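Local coordinates for methylmalonate-semialdehyde dehydrogenase (Oceanimonas doudoroffii, PDB 4ZZ7), which probably catalyses the NAD-dependent, decarboxylating oxidation of methylmalonate semialdehyde to propanoyl-CoA, as a member of the aldehyde dehydrogenase family, at residues I372-P377 and V393-T398. Sequence-based numbering, arbitrary orientation.
Sequences IDHVTP and VVRVAT
Arg-395 reaches back from strand 390-396 to the carboxylate of Asp-373, on the neighbouring parallel strand 370-373. From CB, its CG sets off anti to the carbonyl carbon (chi1 -66°) and the chain bends at chi2, which turns the guanidinium toward Asp-373. Arg-395 CD lies 3.7 Å from His-374 CD2. Arg-395 NE gives a fairly straight hydrogen bond to Asp-373 OD1 at 3.0 Å, meeting the oxygen on its syn side. Arg-395 NH1 hydrogen-bonds to Asp-373 OD2 at 3.1 Å through the syn lone pair of that oxygen, completing a side-on, two-nitrogen salt bridge with carboxylate and guanidinium planes 40° apart. NH2 turns to a second acid, Asp-298. The His-374 ring is turned only 21° from the guanidinium plane, His-374 NE2 being 3.6 Å from Arg-395 NE, while its ND1 is hydrogen-bonded to the hydroxyl of Thr-348 on the adjoining antiparallel strand 348-351. On the backbone, Val-393 N donates to Ile-372 O at 3.1 Å, and Val-393 CG1 packs 3.6 Å from Asp-373 OD1. A leucine in place of Arg-395 would probably leave the buried carboxylate of Asp-373 without its countercharge and Asp-298 without this salt-bridge mate. Strands 370-373 and 390-396 flank helix 380-383 in a beta-alpha-beta unit away from the NAD site; here two carboxylates share one guanidinium, so its charge is probably more than offset and its rotation fixed by the side-on grip.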
loop_
_atom_site.group_PDB
_atom_site.type_symbol
_atom_site.label_atom_id
_atom_site.label_comp_id
_atom_site.label_asym_id
_atom_site.label_seq_id
_atom_site.Cartn_x
_atom_site.Cartn_y
_atom_site.Cartn_z
ATOM N N ILE A 372 -17.953 -0.104 42.247
ATOM C CA ILE A 372 -17.238 0.644 43.303
ATOM C C ILE A 372 -17.278 2.125 42.919
ATOM O O ILE A 372 -17.113 2.448 41.756
ATOM C CB ILE A 372 -15.790 0.162 43.470
ATOM C CG1 ILE A 372 -15.775 -1.347 43.708
ATOM C CG2 ILE A 372 -15.160 0.857 44.654
ATOM C CD1 ILE A 372 -14.397 -1.972 43.796
ATOM N N ASP A 373 -17.524 3.019 43.873
ATOM C CA ASP A 373 -17.625 4.463 43.582
ATOM C C ASP A 373 -16.617 5.192 44.472
ATOM O O ASP A 373 -16.130 4.634 45.463
ATOM C CB ASP A 373 -19.081 4.954 43.782
ATOM C CG ASP A 373 -19.361 6.391 43.222
ATOM O OD1 ASP A 373 -18.567 6.975 42.456
ATOM O OD2 ASP A 373 -20.419 6.954 43.572
ATOM N N HIS A 374 -16.258 6.413 44.070
ATOM C CA HIS A 374 -15.288 7.268 44.799
ATOM C C HIS A 374 -13.924 6.596 44.962
ATOM O O HIS A 374 -13.361 6.563 46.065
ATOM C CB HIS A 374 -15.839 7.699 46.168
ATOM C CG HIS A 374 -17.189 8.333 46.089
ATOM N ND1 HIS A 374 -18.331 7.714 46.555
ATOM C CD2 HIS A 374 -17.588 9.516 45.564
ATOM C CE1 HIS A 374 -19.374 8.496 46.334
ATOM N NE2 HIS A 374 -18.951 9.592 45.727
ATOM N N VAL A 375 -13.403 6.060 43.859
ATOM C CA VAL A 375 -12.098 5.403 43.882
ATOM C C VAL A 375 -11.084 6.472 43.543
ATOM O O VAL A 375 -11.416 7.450 42.853
ATOM C CB VAL A 375 -11.982 4.167 42.941
ATOM C CG1 VAL A 375 -13.254 3.337 42.942
ATOM C CG2 VAL A 375 -11.642 4.569 41.528
ATOM N N THR A 376 -9.861 6.281 44.026
ATOM C CA THR A 376 -8.806 7.285 43.857
ATOM C C THR A 376 -7.531 6.664 43.280
ATOM O O THR A 376 -7.329 5.453 43.419
ATOM C CB THR A 376 -8.491 8.028 45.187
ATOM O OG1 THR A 376 -8.085 7.096 46.205
ATOM C CG2 THR A 376 -9.707 8.853 45.662
ATOM N N PRO A 377 -6.658 7.489 42.653
ATOM C CA PRO A 377 -5.436 6.952 42.054
ATOM C C PRO A 377 -4.498 6.281 43.036
ATOM O O PRO A 377 -3.627 5.531 42.607
ATOM C CB PRO A 377 -4.758 8.181 41.444
ATOM C CG PRO A 377 -5.848 9.169 41.253
ATOM C CD PRO A 377 -6.785 8.936 42.399
ATOM N N VAL A 393 -15.488 3.682 39.384
ATOM C CA VAL A 393 -15.798 5.020 38.823
ATOM C C VAL A 393 -15.066 6.112 39.593
ATOM O O VAL A 393 -15.254 6.262 40.792
ATOM C CB VAL A 393 -17.315 5.303 38.706
ATOM C CG1 VAL A 393 -18.063 4.579 39.786
ATOM C CG2 VAL A 393 -17.646 6.787 38.743
ATOM N N VAL A 394 -14.208 6.826 38.872
ATOM C CA VAL A 394 -13.468 7.948 39.390
ATOM C C VAL A 394 -14.201 9.210 38.958
ATOM O O VAL A 394 -14.794 9.265 37.879
ATOM C CB VAL A 394 -12.027 7.990 38.824
ATOM C CG1 VAL A 394 -11.265 9.231 39.302
ATOM C CG2 VAL A 394 -11.261 6.731 39.208
ATOM N N ARG A 395 -14.142 10.222 39.822
ATOM C CA ARG A 395 -14.709 11.529 39.549
ATOM C C ARG A 395 -13.545 12.510 39.393
ATOM O O ARG A 395 -12.555 12.417 40.114
ATOM C CB ARG A 395 -15.681 11.912 40.674
ATOM C CG ARG A 395 -16.922 11.008 40.720
ATOM C CD ARG A 395 -17.498 10.818 42.122
ATOM N NE ARG A 395 -18.674 9.940 42.127
ATOM C CZ ARG A 395 -19.909 10.310 41.779
ATOM N NH1 ARG A 395 -20.911 9.436 41.821
ATOM N NH2 ARG A 395 -20.161 11.545 41.401
ATOM N N VAL A 396 -13.636 13.382 38.396
ATOM C CA VAL A 396 -12.653 14.444 38.155
ATOM C C VAL A 396 -13.362 15.736 37.686
ATOM O O VAL A 396 -14.532 15.741 37.273
ATOM C CB VAL A 396 -11.537 14.066 37.121
ATOM C CG1 VAL A 396 -10.689 12.890 37.576
ATOM C CG2 VAL A 396 -12.124 13.769 35.754
ATOM N N ALA A 397 -12.620 16.833 37.740
ATOM C CA ALA A 397 -13.165 18.149 37.464
ATOM C C ALA A 397 -13.365 18.333 35.966
ATOM O O ALA A 397 -14.445 18.684 35.521
ATOM C CB ALA A 397 -12.234 19.221 38.017
ATOM N N THR A 398 -12.305 18.075 35.204
ATOM C CA THR A 398 -12.252 18.415 33.780
ATOM C C THR A 398 -11.732 17.276 32.908
ATOM O O THR A 398 -11.141 16.316 33.399
ATOM C CB THR A 398 -11.396 19.683 33.535
ATOM O OG1 THR A 398 -11.275 19.912 32.138
ATOM C CG2 THR A 398 -9.997 19.553 34.080
#